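Local coordinates for protein transmembrane oligosaccharyl transferase (Archaeoglobus fulgidus, PDB 3WAJ) that belongs to the STT3/AglB family of membrane oligosaccharyl transferases, with a GT-C type transmembrane region and a bound zinc ion, at residues E704-Y708 with T723-E727; S662-P666 with A728-A732; E744-Y749 with V763-S768; S549-Y553 with E613-K618. One frame throughout, in Å; residues are numbered along the deposited sequence.

Contact 1: E704-Y708 with T723-E727; sequences EWKSY and TALYE
Tyr708 and Trp705 of helix 703-708 reach across to Thr723, Ala724 and Glu727 of helix 717-732. This is helix-on-helix packing between neighbours in the chain, in the C-terminal part of the protein. The two segment axes stay 12.8 Å apart and their directions differ by 124°. Backbones do not meet at that spacing, and large side chains bridge the gap.

The tight part is built round one methyl group. Thr723 CG2 stands over a face of the Tyr708 ring, 3.9 Å from its centroid, as a CH-pi contact. Thr723 has its methyl anti to the backbone N. Its hydroxyl is turned back to Gln719 O, one turn earlier in the same helix. The opposite face of the Tyr708 ring carries Glu704 O of its own helix. Thr723 CG2 also lies 3.9 Å from Trp705 CH2. Ala724 CB meets the indole at its edge, near the ring plane, 3.9 Å from Trp705 CZ2. Trp705 NE1 bonds to Thr742 OG1, which helps fix the indole's rotation.

The looser side lies towards Glu704, which is partly exposed. Its CG comes only to 4.3 Å from Glu727 OE2. The two carboxylates are not in contact, and Glu704 OE2 bonds instead to Gly741 N. The buried Glu727 is well supplied with partners: OE1 takes Thr739 N and OE2 takes Thr742 OG1. Glu727 OE2 also accepts from Tyr708 OH at 2.7 Å, on its anti side and 18° out of the carboxylate plane.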
loop_
_atom_site.group_PDB
_atom_site.type_symbol
_atom_site.label_atom_id
_atom_site.label_comp_id
_atom_site.label_asym_id
_atom_site.label_seq_id
_atom_site.Cartn_x
_atom_site.Cartn_y
_atom_site.Cartn_z
ATOM N N GLU A 704 20.334 12.886 -5.979
ATOM C CA GLU A 704 20.741 14.249 -6.302
ATOM C C GLU A 704 22.091 14.586 -5.700
ATOM O O GLU A 704 22.875 15.316 -6.307
ATOM C CB GLU A 704 19.671 15.271 -5.888
ATOM C CG GLU A 704 19.515 15.435 -4.373
ATOM C CD GLU A 704 18.563 14.413 -3.704
ATOM O OE1 GLU A 704 17.962 13.541 -4.414
ATOM O OE2 GLU A 704 18.422 14.519 -2.451
ATOM N N TRP A 705 22.381 14.029 -4.526
ATOM C CA TRP A 705 23.662 14.276 -3.869
ATOM C C TRP A 705 24.778 13.382 -4.409
ATOM O O TRP A 705 25.955 13.765 -4.437
ATOM C CB TRP A 705 23.517 14.224 -2.340
ATOM C CG TRP A 705 22.983 15.537 -1.824
ATOM C CD1 TRP A 705 21.673 15.859 -1.582
ATOM C CD2 TRP A 705 23.742 16.723 -1.556
ATOM N NE1 TRP A 705 21.573 17.167 -1.163
ATOM C CE2 TRP A 705 22.827 17.721 -1.139
ATOM C CE3 TRP A 705 25.103 17.040 -1.629
ATOM C CZ2 TRP A 705 23.237 19.025 -0.791
ATOM C CZ3 TRP A 705 25.514 18.326 -1.281
ATOM C CH2 TRP A 705 24.581 19.303 -0.863
ATOM N N LYS A 706 24.403 12.198 -4.871
ATOM C CA LYS A 706 25.361 11.337 -5.552
ATOM C C LYS A 706 25.841 12.123 -6.770
ATOM O O LYS A 706 27.039 12.234 -7.045
ATOM C CB LYS A 706 24.682 10.029 -5.963
ATOM C CG LYS A 706 25.541 9.098 -6.803
ATOM C CD LYS A 706 26.639 8.440 -5.990
ATOM C CE LYS A 706 27.274 7.307 -6.781
ATOM N NZ LYS A 706 28.392 6.634 -6.058
ATOM N N SER A 707 24.875 12.723 -7.453
ATOM C CA SER A 707 25.116 13.531 -8.639
ATOM C C SER A 707 25.906 14.819 -8.337
ATOM O O SER A 707 26.854 15.146 -9.052
ATOM C CB SER A 707 23.775 13.822 -9.319
ATOM O OG SER A 707 23.893 14.900 -10.211
ATOM N N TYR A 708 25.542 15.530 -7.270
ATOM C CA TYR A 708 26.307 16.707 -6.846
ATOM C C TYR A 708 27.776 16.398 -6.564
ATOM O O TYR A 708 28.638 17.222 -6.824
ATOM C CB TYR A 708 25.729 17.316 -5.565
ATOM C CG TYR A 708 24.420 18.036 -5.719
ATOM C CD1 TYR A 708 24.047 18.595 -6.924
ATOM C CD2 TYR A 708 23.558 18.162 -4.640
ATOM C CE1 TYR A 708 22.838 19.267 -7.056
ATOM C CE2 TYR A 708 22.353 18.818 -4.758
ATOM C CZ TYR A 708 21.992 19.369 -5.962
ATOM O OH TYR A 708 20.780 20.021 -6.063
ATOM N N THR A 723 25.669 24.672 -1.641
ATOM C CA THR A 723 24.943 23.919 -2.659
ATOM C C THR A 723 23.476 23.707 -2.255
ATOM O O THR A 723 22.546 23.995 -3.023
ATOM C CB THR A 723 25.611 22.569 -2.904
ATOM O OG1 THR A 723 26.935 22.789 -3.428
ATOM C CG2 THR A 723 24.788 21.732 -3.880
ATOM N N ALA A 724 23.276 23.219 -1.032
ATOM C CA ALA A 724 21.939 22.971 -0.500
ATOM C C ALA A 724 21.048 24.236 -0.496
ATOM O O ALA A 724 19.935 24.219 -1.021
ATOM C CB ALA A 724 22.046 22.368 0.873
ATOM N N LEU A 725 21.531 25.330 0.083
ATOM C CA LEU A 725 20.759 26.580 0.081
ATOM C C LEU A 725 20.425 27.060 -1.324
ATOM O O LEU A 725 19.314 27.508 -1.585
ATOM C CB LEU A 725 21.505 27.678 0.828
ATOM C CG LEU A 725 21.585 27.473 2.331
ATOM C CD1 LEU A 725 22.420 28.577 2.960
ATOM C CD2 LEU A 725 20.172 27.462 2.915
ATOM N N TYR A 726 21.381 26.964 -2.236
ATOM C CA TYR A 726 21.122 27.349 -3.616
ATOM C C TYR A 726 19.984 26.526 -4.210
ATOM O O TYR A 726 19.073 27.077 -4.831
ATOM C CB TYR A 726 22.386 27.182 -4.469
ATOM C CG TYR A 726 22.215 27.677 -5.879
ATOM C CD1 TYR A 726 22.426 29.008 -6.195
ATOM C CD2 TYR A 726 21.835 26.817 -6.898
ATOM C CE1 TYR A 726 22.282 29.473 -7.501
ATOM C CE2 TYR A 726 21.683 27.274 -8.203
ATOM C CZ TYR A 726 21.911 28.601 -8.494
ATOM O OH TYR A 726 21.757 29.057 -9.785
ATOM N N GLU A 727 20.039 25.207 -4.031
ATOM C CA GLU A 727 18.966 24.335 -4.520
ATOM C C GLU A 727 17.630 24.749 -3.914
ATOM O O GLU A 727 16.603 24.795 -4.601
ATOM C CB GLU A 727 19.245 22.869 -4.166
ATOM C CG GLU A 727 18.219 21.884 -4.733
ATOM C CD GLU A 727 18.141 20.560 -3.957
ATOM O OE1 GLU A 727 17.102 20.331 -3.294
ATOM O OE2 GLU A 727 19.108 19.751 -4.014
#

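Contact 2: S662-P666 with A728-A732; sequences SIIIP and AVMRA
Ile665 and Ala732 bring the two backbones closest, with 5.5 Å between their CA atoms, where the chain leaving strand 663-664 passes the C-terminal part of helix 717-732. The strand is an edge of a three-stranded antiparallel sheet. Backbone bonds from Ile663 to Tyr643 and from Ile665 to Phe641 hold it to strand 640-643. The contact therefore packs a sheet edge on a helix.

Ala732 CB is the centre of the contact. It sits 3.4 Å from Pro666 CD and 3.5 Å from Ile663 CD1. It also lies 3.7 Å from Ile664 O, so a backbone carbonyl borders the same methyl. Ile663 reaches it with the end of its longer branch. That side chain has chi1 of 128°, away from a staggered position, so its conformation is either strained or not firmly fixed by the data. Its CD1 also meets Val729 CG1 at 4.1 Å, the two side chains crossing at about a right angle.

Ile665 serves the other alanine. With its CG2 anti to the backbone N, the short branch comes to 3.7 Å from Ala728 CB. CG1 and CD1 rest against the same methyl a little farther off, and CD1 makes a wider contact with Val729 CG2. Val729 in turn leans on Tyr643 of the sheet.

No hydrogen bond or salt bridge crosses this contact. The small alanine side chains let the strand come close to the helix, and what holds the two together is apolar contact, which is close-range and has little directional preference.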
loop_
_atom_site.group_PDB
_atom_site.type_symbol
_atom_site.label_atom_id
_atom_site.label_comp_id
_atom_site.label_asym_id
_atom_site.label_seq_id
_atom_site.Cartn_x
_atom_site.Cartn_y
_atom_site.Cartn_z
ATOM N N SER A 662 9.259 38.386 1.102
ATOM C CA SER A 662 10.486 37.653 1.343
ATOM C C SER A 662 10.535 36.468 0.401
ATOM O O SER A 662 9.518 36.045 -0.120
ATOM C CB SER A 662 10.517 37.132 2.779
ATOM O OG SER A 662 10.879 38.149 3.678
ATOM N N ILE A 663 11.706 35.907 0.171
ATOM C CA ILE A 663 11.690 34.582 -0.415
ATOM C C ILE A 663 11.901 33.546 0.708
ATOM O O ILE A 663 12.872 33.595 1.461
ATOM C CB ILE A 663 12.570 34.450 -1.719
ATOM C CG1 ILE A 663 13.539 33.286 -1.640
ATOM C CG2 ILE A 663 13.226 35.763 -2.123
ATOM C CD1 ILE A 663 12.906 32.016 -2.112
ATOM N N ILE A 664 10.921 32.661 0.857
ATOM C CA ILE A 664 10.883 31.703 1.960
ATOM C C ILE A 664 11.185 30.300 1.447
ATOM O O ILE A 664 10.557 29.833 0.491
ATOM C CB ILE A 664 9.476 31.680 2.622
ATOM C CG1 ILE A 664 9.093 33.069 3.145
ATOM C CG2 ILE A 664 9.410 30.634 3.739
ATOM C CD1 ILE A 664 7.611 33.225 3.461
ATOM N N ILE A 665 12.139 29.620 2.076
ATOM C CA ILE A 665 12.400 28.239 1.701
ATOM C C ILE A 665 11.253 27.386 2.237
ATOM O O ILE A 665 11.110 27.218 3.455
ATOM C CB ILE A 665 13.759 27.733 2.214
ATOM C CG1 ILE A 665 14.895 28.466 1.503
ATOM C CG2 ILE A 665 13.888 26.214 2.011
ATOM C CD1 ILE A 665 16.225 28.397 2.238
ATOM N N PRO A 666 10.434 26.828 1.321
ATOM C CA PRO A 666 9.209 26.098 1.681
ATOM C C PRO A 666 9.566 24.729 2.235
ATOM O O PRO A 666 9.242 23.685 1.650
ATOM C CB PRO A 666 8.475 25.960 0.338
ATOM C CG PRO A 666 9.605 25.849 -0.658
ATOM C CD PRO A 666 10.700 26.763 -0.132
ATOM N N ALA A 728 17.649 25.075 -2.626
ATOM C CA ALA A 728 16.401 25.362 -1.915
ATOM C C ALA A 728 15.748 26.633 -2.471
ATOM O O ALA A 728 14.570 26.640 -2.826
ATOM C CB ALA A 728 16.651 25.481 -0.411
ATOM N N VAL A 729 16.537 27.699 -2.559
ATOM C CA VAL A 729 16.042 28.984 -3.019
ATOM C C VAL A 729 15.593 28.860 -4.455
ATOM O O VAL A 729 14.529 29.352 -4.828
ATOM C CB VAL A 729 17.131 30.049 -2.913
ATOM C CG1 VAL A 729 16.666 31.352 -3.538
ATOM C CG2 VAL A 729 17.507 30.252 -1.450
ATOM N N MET A 730 16.416 28.193 -5.258
ATOM C CA MET A 730 16.068 27.927 -6.640
ATOM C C MET A 730 14.684 27.283 -6.750
ATOM O O MET A 730 13.850 27.772 -7.501
ATOM C CB MET A 730 17.112 27.035 -7.308
ATOM C CG MET A 730 16.723 26.609 -8.723
ATOM S SD MET A 730 16.960 24.846 -9.052
ATOM C CE MET A 730 15.721 24.600 -10.320
ATOM N N ARG A 731 14.438 26.207 -5.996
ATOM C CA ARG A 731 13.162 25.499 -6.083
ATOM C C ARG A 731 12.031 26.297 -5.447
ATOM O O ARG A 731 10.876 26.169 -5.830
ATOM C CB ARG A 731 13.269 24.088 -5.467
ATOM C CG ARG A 731 14.139 23.129 -6.293
ATOM C CD ARG A 731 14.548 21.892 -5.528
ATOM N NE ARG A 731 13.539 20.848 -5.626
ATOM C CZ ARG A 731 13.642 19.768 -6.392
ATOM N NH1 ARG A 731 14.734 19.561 -7.107
ATOM N NH2 ARG A 731 12.658 18.884 -6.417
ATOM N N ALA A 732 12.384 27.145 -4.493
ATOM C CA ALA A 732 11.407 27.921 -3.730
ATOM C C ALA A 732 10.544 28.873 -4.556
ATOM O O ALA A 732 9.474 29.284 -4.111
ATOM C CB ALA A 732 12.095 28.684 -2.621
#

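Contact 3: E744-Y749 with V763-S768; sequences EVLYKY and VKIAPS
The Tyr749 ring meets Ile765 at its edge: Ile765 CD1 lies near the ring plane, 4.0 Å from Tyr749 CD1. Phe641 of the neighbouring sheet also meets this ring, their planes about 40° apart. The Glu744 carboxylate is used in two ways at one oxygen. Ser768 OG donates to the syn lone pair of Glu744 OE1 at 2.8 Å. Lys748 NZ comes to the same OE1 from above the plane, 39° out of it. Glu744 OE2 lies close to Glu615 OE1, so one of these two acids may be protonated.

Segment 763-768 is the extended connection that turns back from helix 740-755 towards strand 771-776. It runs along the helix in the opposite sense, with Ser768 beside Glu744 and Val763 beside Lys748. Glu744 and Lys748, one helical turn apart, form a salt bridge on the face that the returning chain covers.

Lys748 is buried, and its chain is extended beyond CG. Its CE passes 3.9 Å from Val763 CG2, while CD lies 3.3 Å from Lys764 O. At the tip, NZ donates to Ala766 O at 2.8 Å, with a C=O...N angle of 165°. A water 3.0 Å from Lys748 NZ links it to Lys764 O. Together with Glu744 this gives the buried ammonium three acceptors.

Val745 supplies the apolar side. Its CG1, anti to the backbone N, touches Ile765 CG2 at 3.8 Å. Its CG2 lies against the Ala766-Pro767 peptide and near Pro767 CD.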
loop_
_atom_site.group_PDB
_atom_site.type_symbol
_atom_site.label_atom_id
_atom_site.label_comp_id
_atom_site.label_asym_id
_atom_site.label_seq_id
_atom_site.Cartn_x
_atom_site.Cartn_y
_atom_site.Cartn_z
ATOM N N GLU A 744 17.722 17.135 4.549
ATOM C CA GLU A 744 18.513 16.622 5.669
ATOM C C GLU A 744 19.691 17.572 5.973
ATOM O O GLU A 744 19.974 17.881 7.140
ATOM C CB GLU A 744 19.024 15.212 5.351
ATOM C CG GLU A 744 20.200 14.771 6.214
ATOM C CD GLU A 744 20.692 13.366 5.862
ATOM O OE1 GLU A 744 21.927 13.148 5.808
ATOM O OE2 GLU A 744 19.837 12.474 5.648
ATOM N N VAL A 745 20.362 18.034 4.915
ATOM C CA VAL A 745 21.437 19.016 5.063
ATOM C C VAL A 745 20.910 20.245 5.792
ATOM O O VAL A 745 21.521 20.716 6.742
ATOM C CB VAL A 745 22.081 19.414 3.702
ATOM C CG1 VAL A 745 22.974 20.609 3.875
ATOM C CG2 VAL A 745 22.899 18.246 3.134
ATOM N N LEU A 746 19.753 20.743 5.371
ATOM C CA LEU A 746 19.174 21.903 6.035
ATOM C C LEU A 746 18.753 21.620 7.496
ATOM O O LEU A 746 18.941 22.463 8.380
ATOM C CB LEU A 746 18.023 22.474 5.205
ATOM C CG LEU A 746 18.453 23.025 3.839
ATOM C CD1 LEU A 746 17.259 23.600 3.058
ATOM C CD2 LEU A 746 19.544 24.073 4.014
ATOM N N TYR A 747 18.192 20.441 7.747
ATOM C CA TYR A 747 17.840 20.033 9.104
ATOM C C TYR A 747 19.063 20.114 10.004
ATOM O O TYR A 747 18.983 20.619 11.127
ATOM C CB TYR A 747 17.373 18.578 9.109
ATOM C CG TYR A 747 15.944 18.355 8.723
ATOM C CD1 TYR A 747 15.212 19.335 8.079
ATOM C CD2 TYR A 747 15.314 17.163 9.031
ATOM C CE1 TYR A 747 13.881 19.125 7.740
ATOM C CE2 TYR A 747 13.981 16.943 8.705
ATOM C CZ TYR A 747 13.273 17.925 8.057
ATOM O OH TYR A 747 11.952 17.697 7.711
ATOM N N LYS A 748 20.187 19.592 9.505
ATOM C CA LYS A 748 21.444 19.583 10.251
ATOM C C LYS A 748 21.958 20.987 10.470
ATOM O O LYS A 748 22.433 21.326 11.560
ATOM C CB LYS A 748 22.509 18.763 9.511
ATOM C CG LYS A 748 22.199 17.300 9.463
ATOM C CD LYS A 748 23.264 16.504 8.717
ATOM C CE LYS A 748 22.976 15.013 8.893
ATOM N NZ LYS A 748 23.687 14.148 7.928
ATOM N N TYR A 749 21.882 21.796 9.420
ATOM C CA TYR A 749 22.253 23.216 9.511
ATOM C C TYR A 749 21.428 23.926 10.587
ATOM O O TYR A 749 21.993 24.559 11.476
ATOM C CB TYR A 749 22.074 23.896 8.153
ATOM C CG TYR A 749 22.273 25.400 8.179
ATOM C CD1 TYR A 749 23.524 25.961 8.453
ATOM C CD2 TYR A 749 21.215 26.258 7.882
ATOM C CE1 TYR A 749 23.701 27.339 8.464
ATOM C CE2 TYR A 749 21.374 27.632 7.884
ATOM C CZ TYR A 749 22.616 28.175 8.176
ATOM O OH TYR A 749 22.755 29.546 8.161
ATOM N N VAL A 763 27.074 17.477 14.871
ATOM C CA VAL A 763 26.741 16.771 13.643
ATOM C C VAL A 763 27.374 17.498 12.451
ATOM O O VAL A 763 27.334 18.728 12.370
ATOM C CB VAL A 763 25.204 16.665 13.461
ATOM C CG1 VAL A 763 24.581 18.052 13.352
ATOM C CG2 VAL A 763 24.847 15.815 12.239
ATOM N N LYS A 764 27.972 16.754 11.525
ATOM C CA LYS A 764 28.542 17.411 10.356
ATOM C C LYS A 764 27.455 17.765 9.354
ATOM O O LYS A 764 26.483 17.015 9.179
ATOM C CB LYS A 764 29.655 16.576 9.708
ATOM C CG LYS A 764 30.948 16.641 10.484
ATOM C CD LYS A 764 32.121 16.022 9.734
ATOM C CE LYS A 764 31.907 14.541 9.454
ATOM N NZ LYS A 764 33.196 13.852 9.140
ATOM N N ILE A 765 27.615 18.924 8.716
ATOM C CA ILE A 765 26.684 19.358 7.681
ATOM C C ILE A 765 27.062 18.652 6.376
ATOM O O ILE A 765 27.987 19.064 5.679
ATOM C CB ILE A 765 26.652 20.895 7.568
ATOM C CG1 ILE A 765 26.164 21.463 8.901
ATOM C CG2 ILE A 765 25.742 21.338 6.414
ATOM C CD1 ILE A 765 26.035 22.946 8.924
ATOM N N ALA A 766 26.354 17.559 6.088
ATOM C CA ALA A 766 26.676 16.648 4.987
ATOM C C ALA A 766 25.531 15.677 4.753
ATOM O O ALA A 766 24.797 15.349 5.692
ATOM C CB ALA A 766 27.946 15.872 5.296
ATOM N N PRO A 767 25.386 15.191 3.506
ATOM C CA PRO A 767 24.331 14.205 3.284
ATOM C C PRO A 767 24.806 12.840 3.789
ATOM O O PRO A 767 25.895 12.757 4.344
ATOM C CB PRO A 767 24.168 14.204 1.757
ATOM C CG PRO A 767 25.536 14.527 1.230
ATOM C CD PRO A 767 26.133 15.505 2.267
ATOM N N SER A 768 24.005 11.795 3.609
ATOM C CA SER A 768 24.304 10.482 4.178
ATOM C C SER A 768 23.485 9.451 3.409
ATOM O O SER A 768 22.708 9.806 2.503
ATOM C CB SER A 768 23.928 10.450 5.651
ATOM O OG SER A 768 22.506 10.439 5.795
HETATM O O HOH W 1 26.455 14.353 8.967
#

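Contact 4: S549-Y553 with E613-K618; sequences SWWDY and EMETGK
Lys618 extends from its backbone towards Trp550, Asp552 and Tyr553, which belong to the WWDYG signature of the STT3/AglB family. Its CB sets the direction, with CG anti to the carbonyl carbon (chi1 -58°), and the chain beyond is extended. CD passes 4.0 Å from Trp550 CD1 and lies nearer still to Asp552 OD2. CE comes to 3.1 Å from that oxygen. NZ then makes a salt bridge with Asp552 OD2 at 2.8 Å, meeting the anti lone pair of OD2. It makes a second salt bridge with Glu613 OE2 at 2.9 Å, nearly along the C-O bond. NZ also donates to Tyr553 OH, though the modelled bond is very short and its exact length is doubtful. Asp552, Glu613 and Lys618 thus form a salt-bridge network, with the Tyr553 hydroxyl close beside the ammonium.

Beside it, Met614 SD makes a Met-aromatic contact with Tyr553, 3.8 Å from CE2 and oblique to the ring. The same sulfur lies 3.7 Å from Trp550 CB.

The Asp552 side chain is about 13 Å from the zinc ion. The two segments follow strands 546-548 and 605-611, parallel neighbours in the mixed sheet, while helices 584-588, 678-684 and 740-755 pack round them.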
loop_
_atom_site.group_PDB
_atom_site.type_symbol
_atom_site.label_atom_id
_atom_site.label_comp_id
_atom_site.label_asym_id
_atom_site.label_seq_id
_atom_site.Cartn_x
_atom_site.Cartn_y
_atom_site.Cartn_z
ATOM N N SER A 549 10.966 -0.700 11.650
ATOM C CA SER A 549 11.064 0.330 10.634
ATOM C C SER A 549 9.649 0.871 10.445
ATOM O O SER A 549 8.710 0.351 11.025
ATOM C CB SER A 549 11.596 -0.281 9.331
ATOM O OG SER A 549 11.640 0.696 8.303
ATOM N N TRP A 550 9.479 1.906 9.640
ATOM C CA TRP A 550 8.142 2.444 9.421
ATOM C C TRP A 550 7.267 1.366 8.749
ATOM O O TRP A 550 7.799 0.429 8.135
ATOM C CB TRP A 550 8.225 3.733 8.583
ATOM C CG TRP A 550 6.952 4.544 8.525
ATOM C CD1 TRP A 550 6.425 5.140 7.418
ATOM C CD2 TRP A 550 6.052 4.850 9.611
ATOM N NE1 TRP A 550 5.261 5.793 7.740
ATOM C CE2 TRP A 550 5.006 5.632 9.075
ATOM C CE3 TRP A 550 6.027 4.535 10.978
ATOM C CZ2 TRP A 550 3.944 6.114 9.859
ATOM C CZ3 TRP A 550 4.970 5.004 11.752
ATOM C CH2 TRP A 550 3.946 5.790 11.191
ATOM N N TRP A 551 5.944 1.475 8.862
ATOM C CA TRP A 551 5.077 0.368 8.436
ATOM C C TRP A 551 5.058 0.149 6.921
ATOM O O TRP A 551 4.832 -0.974 6.469
ATOM C CB TRP A 551 3.658 0.542 8.972
ATOM C CG TRP A 551 2.945 1.789 8.521
ATOM C CD1 TRP A 551 2.914 2.991 9.170
ATOM C CD2 TRP A 551 2.115 1.945 7.353
ATOM N NE1 TRP A 551 2.131 3.888 8.478
ATOM C CE2 TRP A 551 1.636 3.279 7.356
ATOM C CE3 TRP A 551 1.746 1.095 6.300
ATOM C CZ2 TRP A 551 0.788 3.781 6.352
ATOM C CZ3 TRP A 551 0.909 1.593 5.297
ATOM C CH2 TRP A 551 0.437 2.928 5.333
ATOM N N ASP A 552 5.300 1.216 6.154
ATOM C CA ASP A 552 5.377 1.154 4.684
ATOM C C ASP A 552 6.257 0.021 4.167
ATOM O O ASP A 552 5.945 -0.597 3.146
ATOM C CB ASP A 552 5.972 2.465 4.131
ATOM C CG ASP A 552 5.070 3.637 4.318
ATOM O OD1 ASP A 552 3.976 3.495 4.923
ATOM O OD2 ASP A 552 5.466 4.714 3.858
ATOM N N TYR A 553 7.348 -0.229 4.892
ATOM C CA TYR A 553 8.478 -1.029 4.425
ATOM C C TYR A 553 8.380 -2.521 4.781
ATOM O O TYR A 553 9.237 -3.313 4.374
ATOM C CB TYR A 553 9.796 -0.392 4.953
ATOM C CG TYR A 553 9.872 1.073 4.569
ATOM C CD1 TYR A 553 9.832 1.445 3.224
ATOM C CD2 TYR A 553 9.952 2.084 5.522
ATOM C CE1 TYR A 553 9.887 2.781 2.828
ATOM C CE2 TYR A 553 10.009 3.453 5.130
ATOM C CZ TYR A 553 9.965 3.784 3.775
ATOM O OH TYR A 553 9.998 5.116 3.340
ATOM N N GLU A 613 13.257 9.208 4.190
ATOM C CA GLU A 613 11.864 9.632 4.145
ATOM C C GLU A 613 11.280 9.679 5.555
ATOM O O GLU A 613 10.597 10.636 5.926
ATOM C CB GLU A 613 11.059 8.712 3.218
ATOM C CG GLU A 613 11.424 8.883 1.745
ATOM C CD GLU A 613 10.525 8.104 0.798
ATOM O OE1 GLU A 613 10.547 8.395 -0.420
ATOM O OE2 GLU A 613 9.805 7.197 1.269
ATOM N N MET A 614 11.551 8.626 6.316
ATOM C CA MET A 614 11.292 8.596 7.751
ATOM C C MET A 614 11.889 9.803 8.472
ATOM O O MET A 614 11.265 10.385 9.359
ATOM C CB MET A 614 11.852 7.297 8.333
ATOM C CG MET A 614 11.033 6.066 7.918
ATOM S SD MET A 614 11.812 4.490 8.304
ATOM C CE MET A 614 12.032 4.695 10.094
ATOM N N GLU A 615 13.099 10.184 8.076
ATOM C CA GLU A 615 13.764 11.317 8.700
ATOM C C GLU A 615 13.060 12.620 8.330
ATOM O O GLU A 615 12.902 13.509 9.161
ATOM C CB GLU A 615 15.239 11.379 8.264
ATOM C CG GLU A 615 16.021 12.577 8.793
ATOM C CD GLU A 615 17.431 12.661 8.203
ATOM O OE1 GLU A 615 17.537 12.777 6.967
ATOM O OE2 GLU A 615 18.430 12.610 8.962
ATOM N N THR A 616 12.621 12.716 7.079
ATOM C CA THR A 616 12.068 13.957 6.560
ATOM C C THR A 616 10.562 13.920 6.309
ATOM O O THR A 616 9.778 14.167 7.212
ATOM C CB THR A 616 12.800 14.402 5.297
ATOM O OG1 THR A 616 12.581 13.435 4.266
ATOM C CG2 THR A 616 14.295 14.530 5.572
ATOM N N GLY A 617 10.160 13.633 5.078
ATOM C CA GLY A 617 8.771 13.799 4.660
ATOM C C GLY A 617 7.746 12.982 5.428
ATOM O O GLY A 617 6.644 13.455 5.707
ATOM N N LYS A 618 8.104 11.752 5.777
ATOM C CA LYS A 618 7.177 10.892 6.476
ATOM C C LYS A 618 7.251 11.064 7.989
ATOM O O LYS A 618 6.502 10.398 8.708
ATOM C CB LYS A 618 7.415 9.413 6.109
ATOM C CG LYS A 618 7.302 9.076 4.625
ATOM C CD LYS A 618 7.421 7.562 4.428
ATOM C CE LYS A 618 7.126 7.170 2.978
ATOM N NZ LYS A 618 7.713 5.816 2.644
#

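Overall arrangement
Contacts 1, 2 and 3 form one cluster about 30 Å from the chain's centre. Contacts 1 and 2 share helix 717-732, and helix 740-755 of contact 3 packs on it through Val745 against Ala724 and Leu746 against Leu725. Contact 4 lies nearer the centre of the chain, towards the zinc site. It touches contact 3, where Tyr747 rests on Glu615 and Thr616. Contact 3 is the buried one; the others are partly buried. Contact 2, at a sheet edge, is wholly apolar. Contact 1 adds a single hydrogen bond to ring packing. Contacts 3 and 4 each centre on a lysine, bound to one acid, a backbone carbonyl and a water in contact 3, and to two acids in contact 4.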